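Local coordinates for protein oxidoreductase (PDB 7D5M) that binds NAD+ and, as a homolog of inositol dehydrogenase in the Gfo/Idh/MocA family, probably oxidises a sugar or polyol substrate, at residues K189-P194 / P199-G204; Q231-S236 / L240-Y245; C113-C118 / L203-T208; E123-R128 / G369-E374. All coordinates share one frame; numbering follows the deposited sequence.

Contact 1. Residues K189-P194 / P199-G204. With NAD (nicotinamide-adenine-dinucleotide), chain B.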
# COMPACT_ATOMS: atom_id res chain seq x y z
N LYS A 189 28.93 -3.49 -17.06
CA LYS A 189 29.89 -4.26 -17.90
C LYS A 189 30.96 -4.90 -17.01
O LYS A 189 31.19 -6.11 -17.18
CB LYS A 189 30.56 -3.40 -18.98
CG LYS A 189 31.28 -4.22 -20.04
CD LYS A 189 31.90 -3.40 -21.16
CE LYS A 189 32.97 -4.17 -21.90
NZ LYS A 189 33.60 -3.34 -22.96
N TRP A 190 31.60 -4.13 -16.12
CA TRP A 190 32.72 -4.67 -15.29
C TRP A 190 32.17 -5.66 -14.25
O TRP A 190 32.89 -6.62 -13.92
CB TRP A 190 33.61 -3.56 -14.69
CG TRP A 190 33.06 -2.71 -13.58
CD1 TRP A 190 32.72 -1.38 -13.66
CD2 TRP A 190 32.87 -3.08 -12.20
NE1 TRP A 190 32.31 -0.91 -12.44
CE2 TRP A 190 32.39 -1.93 -11.53
CE3 TRP A 190 33.05 -4.26 -11.47
CZ2 TRP A 190 32.08 -1.95 -10.17
CZ3 TRP A 190 32.74 -4.27 -10.13
CH2 TRP A 190 32.27 -3.13 -9.49
N ARG A 191 30.91 -5.50 -13.81
CA ARG A 191 30.28 -6.37 -12.79
C ARG A 191 30.03 -7.79 -13.33
O ARG A 191 29.86 -8.71 -12.50
CB ARG A 191 28.96 -5.78 -12.29
CG ARG A 191 29.13 -4.73 -11.19
CD ARG A 191 27.79 -4.09 -10.87
NE ARG A 191 27.80 -3.23 -9.69
CZ ARG A 191 28.20 -1.96 -9.66
NH1 ARG A 191 28.68 -1.38 -10.75
NH2 ARG A 191 28.13 -1.27 -8.53
N VAL A 192 29.96 -7.98 -14.65
CA VAL A 192 29.74 -9.34 -15.24
C VAL A 192 31.05 -9.87 -15.85
O VAL A 192 30.98 -10.85 -16.63
CB VAL A 192 28.57 -9.35 -16.25
CG1 VAL A 192 27.28 -8.84 -15.62
CG2 VAL A 192 28.89 -8.58 -17.52
N ASP A 193 32.19 -9.30 -15.47
CA ASP A 193 33.55 -9.78 -15.87
C ASP A 193 34.24 -10.38 -14.64
O ASP A 193 34.58 -9.67 -13.69
CB ASP A 193 34.34 -8.63 -16.52
CG ASP A 193 35.67 -9.05 -17.13
OD1 ASP A 193 36.19 -10.12 -16.75
OD2 ASP A 193 36.17 -8.29 -17.98
N PRO A 194 34.46 -11.72 -14.60
CA PRO A 194 35.04 -12.36 -13.42
C PRO A 194 36.44 -11.81 -13.09
O PRO A 194 36.77 -11.74 -11.91
CB PRO A 194 35.11 -13.86 -13.74
CG PRO A 194 34.31 -14.05 -15.02
CD PRO A 194 34.17 -12.69 -15.67
N PRO A 199 34.22 -13.82 -8.38
CA PRO A 199 33.55 -15.10 -8.57
C PRO A 199 32.02 -15.06 -8.70
O PRO A 199 31.41 -16.08 -9.03
CB PRO A 199 33.91 -15.89 -7.30
CG PRO A 199 34.18 -14.84 -6.24
CD PRO A 199 34.64 -13.60 -6.99
N SER A 200 31.42 -13.91 -8.43
CA SER A 200 29.94 -13.80 -8.46
C SER A 200 29.52 -12.44 -8.99
O SER A 200 30.34 -11.49 -8.96
CB SER A 200 29.36 -14.10 -7.10
OG SER A 200 28.97 -12.92 -6.44
N TYR A 201 28.29 -12.34 -9.46
CA TYR A 201 27.67 -11.03 -9.75
C TYR A 201 26.67 -10.73 -8.62
O TYR A 201 27.09 -10.10 -7.64
CB TYR A 201 27.12 -10.94 -11.18
CG TYR A 201 26.25 -9.73 -11.37
CD1 TYR A 201 26.51 -8.56 -10.66
CD2 TYR A 201 25.16 -9.74 -12.22
CE1 TYR A 201 25.70 -7.45 -10.79
CE2 TYR A 201 24.35 -8.62 -12.38
CZ TYR A 201 24.62 -7.48 -11.66
OH TYR A 201 23.80 -6.38 -11.77
N VAL A 202 25.40 -11.15 -8.72
CA VAL A 202 24.35 -10.62 -7.79
C VAL A 202 24.56 -11.08 -6.33
O VAL A 202 24.13 -10.33 -5.44
CB VAL A 202 22.91 -10.89 -8.27
CG1 VAL A 202 22.62 -10.11 -9.54
CG2 VAL A 202 22.59 -12.37 -8.42
N LEU A 203 25.16 -12.24 -6.06
CA LEU A 203 25.39 -12.68 -4.66
C LEU A 203 26.18 -11.59 -3.93
O LEU A 203 25.76 -11.12 -2.85
CB LEU A 203 26.14 -14.01 -4.64
CG LEU A 203 25.31 -15.22 -5.05
CD1 LEU A 203 26.23 -16.39 -5.41
CD2 LEU A 203 24.34 -15.61 -3.96
N GLY A 204 27.30 -11.19 -4.54
CA GLY A 204 28.22 -10.18 -4.00
C GLY A 204 27.65 -8.78 -4.13
O GLY A 204 27.84 -7.96 -3.21
PA NAD B . 31.73 2.76 -11.56
O1A NAD B . 32.31 1.95 -12.67
O2A NAD B . 30.44 3.50 -11.75
O5B NAD B . 32.85 3.79 -11.03
C5B NAD B . 34.26 3.44 -10.97
C4B NAD B . 35.04 4.71 -10.73
O4B NAD B . 36.39 4.40 -10.30
C3B NAD B . 35.21 5.62 -11.95
O3B NAD B . 35.23 6.98 -11.54
C2B NAD B . 36.57 5.16 -12.50
O2B NAD B . 37.22 6.10 -13.33
C1B NAD B . 37.32 5.00 -11.18
N9A NAD B . 38.48 4.13 -11.24
C8A NAD B . 38.55 2.89 -11.82
N7A NAD B . 39.71 2.31 -11.66
C5A NAD B . 40.45 3.21 -10.91
C6A NAD B . 41.76 3.16 -10.40
N6A NAD B . 42.58 2.11 -10.55
N1A NAD B . 42.19 4.22 -9.68
C2A NAD B . 41.36 5.27 -9.53
N3A NAD B . 40.11 5.42 -9.95
C4A NAD B . 39.70 4.34 -10.64
O3 NAD B . 31.52 1.82 -10.26
PN NAD B . 30.47 1.98 -9.03
O1N NAD B . 29.14 1.40 -9.42
O2N NAD B . 30.53 3.39 -8.54
O5D NAD B . 31.10 0.99 -7.94
C5D NAD B . 32.41 1.19 -7.40
C4D NAD B . 32.50 0.33 -6.17
O4D NAD B . 31.43 0.70 -5.27
C3D NAD B . 32.32 -1.17 -6.44
O3D NAD B . 33.14 -1.91 -5.55
C2D NAD B . 30.83 -1.40 -6.16
O2D NAD B . 30.53 -2.73 -5.78
C1D NAD B . 30.62 -0.44 -4.99
N1N NAD B . 29.21 0.02 -4.81
C2N NAD B . 28.63 -0.09 -3.56
C3N NAD B . 27.29 0.28 -3.37
C7N NAD B . 26.78 0.28 -1.94
O7N NAD B . 27.59 0.22 -1.01
N7N NAD B . 25.46 0.39 -1.77
C4N NAD B . 26.52 0.65 -4.48
C5N NAD B . 27.12 0.73 -5.73
C6N NAD B . 28.49 0.56 -5.83
O HOH W 1 29.94 -8.43 -9.72
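Tyr-201 has its CG anti to the backbone N (chi1 168°), which carries the phenol ring back to Arg-191 and Val-192, while the Arg-191 chain stays extended from CG to NE and sends its guanidinium on to the dinucleotide. The contact closes the short link between helix 186-191 and helix 202-217 in the C-terminal alpha/beta domain of this Gfo/Idh/MocA-type oxidoreductase, and its first segment reaches the NAD pyrophosphate. The aliphatic part of Arg-191 crosses the tyrosine at a slant, CD 4.0 Å from Tyr-201 CE1, with guanidinium and ring planes 75° apart. Val-192 comes over a face of the same ring, its CG1 4.1 Å from Tyr-201 CD2. No direct hydrogen bond joins the segments; instead one water donates to Arg-191 O at 2.8 Å and to Ser-200 O.

Beyond the tyrosine the polar ends work on other partners. The guanidinium meets NAD O1N at its edge in a forked grip, NH1 at 3.1 Å and NH2 at 3.0 Å, and its positive charge probably offsets the negative charge of the phosphate. Asp-205 forms a salt bridge to NE, and Ala-187 O accepts from NH1, so the group is fixed in rotation as well as in place; Tyr-201 OH bonds to His-177 ND1. The indole of Trp-190 puts CH2 over the centre of the guanidinium, 4.1 Å above its plane. From its own edge the indole serves the other phosphate, Trp-190 NE1 donating to NAD O1A at 2.9 Å with an N-H...O angle of 144°.

Contact 2. Residues Q231-S236 / L240-Y245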
# COMPACT_ATOMS: atom_id res chain seq x y z
N GLN A 231 21.79 -18.87 -11.34
CA GLN A 231 21.48 -18.89 -12.79
C GLN A 231 22.08 -17.66 -13.46
O GLN A 231 22.18 -16.59 -12.82
CB GLN A 231 19.97 -18.95 -13.02
CG GLN A 231 19.27 -20.08 -12.28
CD GLN A 231 19.00 -19.77 -10.83
OE1 GLN A 231 18.62 -18.65 -10.49
NE2 GLN A 231 19.18 -20.76 -9.98
N SER A 232 22.45 -17.82 -14.73
CA SER A 232 22.76 -16.71 -15.66
C SER A 232 21.64 -16.69 -16.70
O SER A 232 21.71 -17.45 -17.69
CB SER A 232 24.13 -16.88 -16.29
OG SER A 232 25.11 -17.18 -15.30
N PHE A 233 20.57 -15.93 -16.44
CA PHE A 233 19.41 -15.85 -17.36
C PHE A 233 19.82 -15.09 -18.62
O PHE A 233 19.38 -15.47 -19.73
CB PHE A 233 18.19 -15.27 -16.65
CG PHE A 233 17.49 -16.26 -15.76
CD1 PHE A 233 16.80 -17.34 -16.30
CD2 PHE A 233 17.51 -16.12 -14.39
CE1 PHE A 233 16.16 -18.25 -15.48
CE2 PHE A 233 16.88 -17.04 -13.57
CZ PHE A 233 16.19 -18.10 -14.11
N VAL A 234 20.62 -14.04 -18.47
CA VAL A 234 21.36 -13.43 -19.61
C VAL A 234 22.61 -14.30 -19.81
O VAL A 234 23.56 -14.18 -19.03
CB VAL A 234 21.66 -11.95 -19.40
CG1 VAL A 234 22.47 -11.37 -20.54
CG2 VAL A 234 20.37 -11.17 -19.22
N LYS A 235 22.54 -15.21 -20.77
CA LYS A 235 23.45 -16.38 -20.90
C LYS A 235 24.91 -15.92 -20.97
O LYS A 235 25.77 -16.64 -20.42
CB LYS A 235 23.10 -17.18 -22.15
CG LYS A 235 21.68 -17.71 -22.18
CD LYS A 235 21.46 -18.83 -21.20
CE LYS A 235 20.31 -19.76 -21.56
NZ LYS A 235 20.10 -19.89 -23.02
N SER A 236 25.17 -14.77 -21.60
CA SER A 236 26.52 -14.20 -21.84
C SER A 236 27.24 -13.88 -20.51
O SER A 236 28.47 -13.69 -20.54
CB SER A 236 26.44 -12.97 -22.71
OG SER A 236 25.69 -11.95 -22.08
N LEU A 240 28.99 -16.00 -14.16
CA LEU A 240 28.49 -15.06 -13.13
C LEU A 240 26.96 -15.05 -13.19
O LEU A 240 26.40 -15.00 -14.31
CB LEU A 240 29.09 -13.66 -13.33
CG LEU A 240 30.45 -13.44 -12.66
CD1 LEU A 240 31.38 -14.61 -12.88
CD2 LEU A 240 31.09 -12.14 -13.13
N GLU A 241 26.34 -15.13 -12.02
CA GLU A 241 24.87 -15.30 -11.84
C GLU A 241 24.17 -13.94 -11.80
O GLU A 241 24.67 -13.02 -11.12
CB GLU A 241 24.60 -16.14 -10.59
CG GLU A 241 24.72 -15.42 -9.25
CD GLU A 241 26.10 -14.92 -8.85
OE1 GLU A 241 27.11 -15.44 -9.37
OE2 GLU A 241 26.16 -14.02 -8.00
N ASP A 242 23.01 -13.83 -12.45
CA ASP A 242 22.13 -12.63 -12.33
C ASP A 242 20.90 -12.98 -11.48
O ASP A 242 20.03 -12.10 -11.33
CB ASP A 242 21.77 -12.04 -13.69
CG ASP A 242 21.25 -13.03 -14.71
OD1 ASP A 242 20.80 -14.12 -14.31
OD2 ASP A 242 21.29 -12.70 -15.91
N ASN A 243 20.87 -14.19 -10.93
CA ASN A 243 19.78 -14.64 -10.02
C ASN A 243 20.34 -15.74 -9.13
O ASN A 243 21.12 -16.56 -9.64
CB ASN A 243 18.58 -15.13 -10.83
CG ASN A 243 17.35 -15.26 -9.96
OD1 ASN A 243 16.79 -14.25 -9.55
ND2 ASN A 243 16.95 -16.49 -9.67
N ALA A 244 19.96 -15.77 -7.86
CA ALA A 244 20.40 -16.85 -6.96
C ALA A 244 19.44 -17.03 -5.79
O ALA A 244 18.81 -16.04 -5.33
CB ALA A 244 21.81 -16.58 -6.50
N TYR A 245 19.33 -18.28 -5.35
CA TYR A 245 18.61 -18.69 -4.13
C TYR A 245 19.63 -19.28 -3.17
O TYR A 245 20.27 -20.29 -3.51
CB TYR A 245 17.54 -19.73 -4.46
CG TYR A 245 16.63 -19.28 -5.56
CD1 TYR A 245 15.53 -18.48 -5.28
CD2 TYR A 245 16.88 -19.62 -6.88
CE1 TYR A 245 14.70 -18.04 -6.29
CE2 TYR A 245 16.06 -19.18 -7.90
CZ TYR A 245 14.96 -18.40 -7.60
OH TYR A 245 14.16 -17.95 -8.61
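Asp-242 grips two successive backbone amides across the turn, OD1 taking Phe-233 N at 2.8 Å and OD2 taking Val-234 N at 3.0 Å, each through its syn lone pair and nearly straight. The two-pronged clamp is the carboxylate of a bulge residue: Asp-242 and Asn-243 both face Gln-231 in a classic beta bulge, where strands 223-231 and 243-250 pair antiparallel. Gln-231 O receives Asp-242 N and, weakly, Asn-243 N, while Gln-231 N returns a 2.9 Å bond to Asn-243 O. Asp-242 OD2 also forms a salt bridge with Arg-237. With an alanine here, the amides of Phe-233 and Val-234 would probably lose their acceptors and Arg-237 its mate, so that the turn could shift.

The side chains of the bridged pair are joined too. Asn-243 ND2 gives Gln-231 OE1 a bond of 2.9 Å at 169°, although the two amide planes stand 49° apart; the glutamine reaches it by bending at chi2 (81°). On the other side of Asn-243, OD1 accepts from Ser-261 and Trp-259. Ser-232 OG donates to Leu-240 O at 2.7 Å, from above the carbonyl plane.

Packing surrounds these bonds. The Phe-233 ring carries Gln-231 CB over one face, while Arg-166 of the second subunit packs on it; Tyr-245 OH bonds to His-169 of that same neighbour. At the ring edge, Phe-233 CE2 lies 3.7 Å from Asn-243 CB.

Contact 3. Residues C113-C118 / L203-T208. With NAD (nicotinamide-adenine-dinucleotide), chain B.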
# COMPACT_ATOMS: atom_id res chain seq x y z
N CYS A 113 36.15 1.07 2.75
CA CYS A 113 36.27 0.24 1.53
C CYS A 113 34.87 -0.11 1.03
O CYS A 113 34.02 -0.54 1.83
CB CYS A 113 37.09 -1.02 1.76
SG CYS A 113 37.43 -1.91 0.21
N GLU A 114 34.63 0.14 -0.25
CA GLU A 114 33.38 -0.28 -0.90
C GLU A 114 33.26 -1.80 -0.85
O GLU A 114 34.30 -2.49 -0.90
CB GLU A 114 33.32 0.23 -2.34
CG GLU A 114 32.47 1.45 -2.47
CD GLU A 114 31.07 1.31 -1.88
OE1 GLU A 114 30.72 0.22 -1.36
OE2 GLU A 114 30.36 2.30 -1.93
N LYS A 115 32.04 -2.30 -0.69
CA LYS A 115 31.79 -3.75 -0.73
C LYS A 115 31.96 -4.22 -2.17
O LYS A 115 31.65 -3.47 -3.09
CB LYS A 115 30.41 -4.07 -0.15
CG LYS A 115 29.25 -3.37 -0.85
CD LYS A 115 27.96 -4.16 -0.79
CE LYS A 115 27.70 -4.97 -2.05
NZ LYS A 115 27.63 -4.11 -3.25
N PRO A 116 32.55 -5.41 -2.43
CA PRO A 116 33.09 -6.27 -1.38
C PRO A 116 34.55 -5.91 -1.05
O PRO A 116 35.22 -5.30 -1.86
CB PRO A 116 33.01 -7.64 -2.05
CG PRO A 116 33.37 -7.35 -3.49
CD PRO A 116 32.80 -5.98 -3.76
N LEU A 117 34.99 -6.30 0.13
CA LEU A 117 36.39 -6.14 0.58
C LEU A 117 37.33 -6.64 -0.53
O LEU A 117 38.35 -5.98 -0.78
CB LEU A 117 36.56 -6.96 1.86
CG LEU A 117 37.42 -6.36 2.95
CD1 LEU A 117 37.08 -4.89 3.20
CD2 LEU A 117 37.24 -7.17 4.23
N CYS A 118 37.01 -7.78 -1.13
CA CYS A 118 37.89 -8.49 -2.08
C CYS A 118 37.18 -9.75 -2.61
O CYS A 118 36.03 -10.00 -2.19
CB CYS A 118 39.21 -8.85 -1.41
SG CYS A 118 38.96 -9.70 0.17
N LEU A 203 25.16 -12.24 -6.06
CA LEU A 203 25.39 -12.68 -4.66
C LEU A 203 26.18 -11.59 -3.93
O LEU A 203 25.76 -11.12 -2.85
CB LEU A 203 26.14 -14.01 -4.64
CG LEU A 203 25.31 -15.22 -5.05
CD1 LEU A 203 26.23 -16.39 -5.41
CD2 LEU A 203 24.34 -15.61 -3.96
N GLY A 204 27.30 -11.19 -4.54
CA GLY A 204 28.22 -10.18 -4.00
C GLY A 204 27.65 -8.78 -4.13
O GLY A 204 27.84 -7.96 -3.21
N ASP A 205 26.98 -8.50 -5.25
CA ASP A 205 26.58 -7.11 -5.59
C ASP A 205 25.39 -6.69 -4.72
O ASP A 205 25.36 -5.53 -4.23
CB ASP A 205 26.25 -6.96 -7.07
CG ASP A 205 26.19 -5.52 -7.51
OD1 ASP A 205 27.22 -4.84 -7.41
OD2 ASP A 205 25.10 -5.07 -7.91
N VAL A 206 24.42 -7.58 -4.54
CA VAL A 206 23.15 -7.18 -3.85
C VAL A 206 22.82 -8.14 -2.71
O VAL A 206 22.37 -7.65 -1.68
CB VAL A 206 22.00 -6.99 -4.86
CG1 VAL A 206 22.27 -5.79 -5.77
CG2 VAL A 206 21.72 -8.24 -5.67
N GLY A 207 23.06 -9.44 -2.84
CA GLY A 207 22.71 -10.42 -1.79
C GLY A 207 23.32 -10.07 -0.44
O GLY A 207 22.67 -10.30 0.60
N THR A 208 24.55 -9.55 -0.44
CA THR A 208 25.32 -9.29 0.81
C THR A 208 24.71 -8.12 1.59
O THR A 208 24.98 -8.01 2.79
CB THR A 208 26.80 -9.03 0.53
OG1 THR A 208 26.90 -8.09 -0.53
CG2 THR A 208 27.55 -10.30 0.17
PA NAD B . 31.73 2.76 -11.56
O1A NAD B . 32.31 1.95 -12.67
O2A NAD B . 30.44 3.50 -11.75
O5B NAD B . 32.85 3.79 -11.03
C5B NAD B . 34.26 3.44 -10.97
C4B NAD B . 35.04 4.71 -10.73
O4B NAD B . 36.39 4.40 -10.30
C3B NAD B . 35.21 5.62 -11.95
O3B NAD B . 35.23 6.98 -11.54
C2B NAD B . 36.57 5.16 -12.50
O2B NAD B . 37.22 6.10 -13.33
C1B NAD B . 37.32 5.00 -11.18
N9A NAD B . 38.48 4.13 -11.24
C8A NAD B . 38.55 2.89 -11.82
N7A NAD B . 39.71 2.31 -11.66
C5A NAD B . 40.45 3.21 -10.91
C6A NAD B . 41.76 3.16 -10.40
N6A NAD B . 42.58 2.11 -10.55
N1A NAD B . 42.19 4.22 -9.68
C2A NAD B . 41.36 5.27 -9.53
N3A NAD B . 40.11 5.42 -9.95
C4A NAD B . 39.70 4.34 -10.64
O3 NAD B . 31.52 1.82 -10.26
PN NAD B . 30.47 1.98 -9.03
O1N NAD B . 29.14 1.40 -9.42
O2N NAD B . 30.53 3.39 -8.54
O5D NAD B . 31.10 0.99 -7.94
C5D NAD B . 32.41 1.19 -7.40
C4D NAD B . 32.50 0.33 -6.17
O4D NAD B . 31.43 0.70 -5.27
C3D NAD B . 32.32 -1.17 -6.44
O3D NAD B . 33.14 -1.91 -5.55
C2D NAD B . 30.83 -1.40 -6.16
O2D NAD B . 30.53 -2.73 -5.78
C1D NAD B . 30.62 -0.44 -4.99
N1N NAD B . 29.21 0.02 -4.81
C2N NAD B . 28.63 -0.09 -3.56
C3N NAD B . 27.29 0.28 -3.37
C7N NAD B . 26.78 0.28 -1.94
O7N NAD B . 27.59 0.22 -1.01
N7N NAD B . 25.46 0.39 -1.77
C4N NAD B . 26.52 0.65 -4.48
C5N NAD B . 27.12 0.73 -5.73
C6N NAD B . 28.49 0.56 -5.83
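The nicotinamide end of the NAD pocket is where this contact lies: Lys-115 reaches across from the cofactor-binding side to helix 202-217, and its NZ donates to Asp-205 O at 2.9 Å. The chain gets there by bending at chi3 (-98°) and again at chi4, which brings CE to within 3.2 Å of Gly-204 O and lets it pass Thr-208 OG1 obliquely. That hydroxyl is itself bonded to Gly-204 O, from above the carbonyl plane. The ammonium also stands 4.2 Å from Asp-205 OD1, too far for a salt bridge; the carboxylate is paired with Arg-191 instead.

Segment 113-118 follows a strand of the Rossmann fold and carries the Glu-Lys-Pro sequence known from Gfo/Idh/MocA enzymes, with a cis peptide before Pro-116. The contact therefore joins the nucleotide-binding domain to the C-terminal one. The Glu-114 chain bends at chi2, and OE1 accepts the amide N of Lys-115 through its anti lone pair; the same oxygen takes Thr-141 OG1, and OE2 is bonded to His-29. A leucine in place of Glu-114 would probably leave Lys-115 N, Thr-141 and His-29 without their carboxylate partners. Glu-114 OE1 lies 3.1 Å from NAD C2N, beside the nicotinamide ring.

Contact 4. Residues E123-R128 / G369-E374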
# COMPACT_ATOMS: atom_id res chain seq x y z
N GLU A 123 42.23 -13.66 0.92
CA GLU A 123 42.55 -12.21 0.78
C GLU A 123 41.91 -11.42 1.93
O GLU A 123 42.57 -10.54 2.50
CB GLU A 123 42.03 -11.63 -0.53
CG GLU A 123 42.91 -11.88 -1.74
CD GLU A 123 42.26 -11.37 -3.02
OE1 GLU A 123 41.12 -11.79 -3.30
OE2 GLU A 123 42.87 -10.53 -3.71
N ALA A 124 40.64 -11.69 2.22
CA ALA A 124 39.88 -11.00 3.29
C ALA A 124 40.60 -11.20 4.64
O ALA A 124 40.76 -10.21 5.39
CB ALA A 124 38.47 -11.52 3.36
N GLU A 125 41.00 -12.43 4.94
CA GLU A 125 41.68 -12.78 6.22
C GLU A 125 43.00 -12.01 6.29
O GLU A 125 43.33 -11.50 7.38
CB GLU A 125 41.89 -14.30 6.32
CG GLU A 125 40.58 -15.06 6.44
CD GLU A 125 39.98 -15.13 7.83
OE1 GLU A 125 40.43 -14.39 8.74
OE2 GLU A 125 39.04 -15.92 8.00
N THR A 126 43.73 -11.92 5.18
CA THR A 126 45.02 -11.17 5.09
C THR A 126 44.77 -9.69 5.36
O THR A 126 45.51 -9.09 6.16
CB THR A 126 45.69 -11.37 3.73
OG1 THR A 126 45.89 -12.78 3.63
CG2 THR A 126 46.98 -10.60 3.60
N LEU A 127 43.79 -9.09 4.68
CA LEU A 127 43.45 -7.66 4.87
C LEU A 127 43.14 -7.41 6.34
O LEU A 127 43.61 -6.39 6.89
CB LEU A 127 42.22 -7.30 4.04
CG LEU A 127 42.47 -6.75 2.64
CD1 LEU A 127 41.19 -6.11 2.13
CD2 LEU A 127 43.62 -5.75 2.62
N ARG A 128 42.33 -8.28 6.94
CA ARG A 128 41.90 -8.08 8.35
C ARG A 128 43.15 -8.12 9.24
O ARG A 128 43.28 -7.25 10.13
CB ARG A 128 40.86 -9.10 8.79
CG ARG A 128 40.57 -9.00 10.28
CD ARG A 128 39.31 -9.67 10.74
NE ARG A 128 39.26 -11.07 10.40
CZ ARG A 128 38.20 -11.84 10.58
NH1 ARG A 128 37.09 -11.36 11.12
NH2 ARG A 128 38.26 -13.12 10.24
N GLY A 369 30.98 -11.02 4.56
CA GLY A 369 30.39 -10.83 3.22
C GLY A 369 31.13 -11.66 2.18
O GLY A 369 30.48 -12.31 1.34
N VAL A 370 32.46 -11.67 2.25
CA VAL A 370 33.31 -12.43 1.30
C VAL A 370 33.12 -13.93 1.58
O VAL A 370 32.97 -14.68 0.62
CB VAL A 370 34.78 -12.00 1.40
CG1 VAL A 370 35.70 -12.88 0.56
CG2 VAL A 370 34.92 -10.54 1.04
N ARG A 371 33.15 -14.33 2.85
CA ARG A 371 32.94 -15.75 3.25
C ARG A 371 31.63 -16.25 2.65
O ARG A 371 31.61 -17.33 2.04
CB ARG A 371 32.87 -15.91 4.77
CG ARG A 371 32.79 -17.37 5.20
CD ARG A 371 32.47 -17.55 6.67
NE ARG A 371 33.23 -16.64 7.52
CZ ARG A 371 34.50 -16.79 7.83
NH1 ARG A 371 35.20 -17.81 7.37
NH2 ARG A 371 35.09 -15.89 8.60
N TRP A 372 30.55 -15.50 2.85
CA TRP A 372 29.20 -15.96 2.42
C TRP A 372 29.18 -16.17 0.91
O TRP A 372 28.73 -17.23 0.46
CB TRP A 372 28.12 -14.99 2.87
CG TRP A 372 26.72 -15.41 2.52
CD1 TRP A 372 25.91 -16.25 3.22
CD2 TRP A 372 25.94 -14.91 1.43
NE1 TRP A 372 24.68 -16.34 2.61
CE2 TRP A 372 24.67 -15.53 1.51
CE3 TRP A 372 26.18 -14.01 0.38
CZ2 TRP A 372 23.65 -15.26 0.59
CZ3 TRP A 372 25.18 -13.75 -0.53
CH2 TRP A 372 23.93 -14.38 -0.42
N VAL A 373 29.65 -15.19 0.14
CA VAL A 373 29.67 -15.28 -1.35
C VAL A 373 30.48 -16.52 -1.73
O VAL A 373 30.04 -17.27 -2.61
CB VAL A 373 30.22 -14.00 -2.00
CG1 VAL A 373 30.52 -14.21 -3.48
CG2 VAL A 373 29.26 -12.84 -1.80
N GLU A 374 31.64 -16.72 -1.10
CA GLU A 374 32.56 -17.83 -1.50
C GLU A 374 31.85 -19.17 -1.27
O GLU A 374 31.92 -20.02 -2.18
CB GLU A 374 33.89 -17.71 -0.76
CG GLU A 374 34.93 -18.70 -1.22
CD GLU A 374 36.35 -18.32 -0.84
OE1 GLU A 374 36.98 -19.10 -0.11
OE2 GLU A 374 36.81 -17.24 -1.26
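Glu-125 and Arg-371 face each other across two helices at the long limit of a salt bridge, OE2 4.0 Å from NH2, with carboxylate and guanidinium planes 65° apart. The helices are 121-133 of the Rossmann-type nucleotide-binding domain and 363-381 of the C-terminal alpha/beta domain, so this is a helix-helix contact between the two domains, small in area and with no hydrogen bond between residues 123-128 and 369-374.

The firmer salt bridges lie within each helix. Glu-125 OE1 takes Arg-128 NH2 at 2.9 Å, one turn on; the oxygen sits in the guanidinium plane, yet Arg-128 NH2 approaches from above the plane of the Glu-125 carboxylate. Glu-125, whose chain bends at chi2 (-81°), thus gives one oxygen to its own helix and turns the other to the opposite one. Arg-371 has its firmer salt bridge with Glu-368, and Arg-128 NH1 bonds to His-364 ND1, another link to helix 363-381. The two arginines approach to 4.5 Å between Arg-128 NH2 and Arg-371 NH2, and the glutamates of this network probably soften their repulsion.

Further along, Glu-374 OE2 accepts from Leu-121 N, so the C-terminal helix also reaches the start of helix 121-133. Beside the charges, the backbones of these two segments come nearest at Ala-124 and Val-370, their CA atoms 7.0 Å apart. The valine has CG1 anti to its amide nitrogen (chi1 173°), which aims that methyl at the other helix, and Val-370 CG1 rests 4.2 Å from Ala-124 CB.

Contacts 1 and 3 meet on helix 202-217, sharing Leu-203 and Gly-204, with centres about 10 Å apart; both touch NAD, and the Arg-191 to Asp-205 salt bridge ties them together. Contact 2, its centre about 10 Å from that of contact 1, comes later along the chain; the loop joining strands 223-231 and 243-250 of the mixed sheet, which also touches the second subunit, is tied through Glu-241 to the helix that borders the cofactor. Contacts 3 and 4, about 10 Å apart by centres, alternate in sequence. Both join the Rossmann domain to the C-terminal domain, contact 3 at the nicotinamide end of the pocket and contact 4 farther from the cofactor, while contacts 1 and 2 stay within the latter domain.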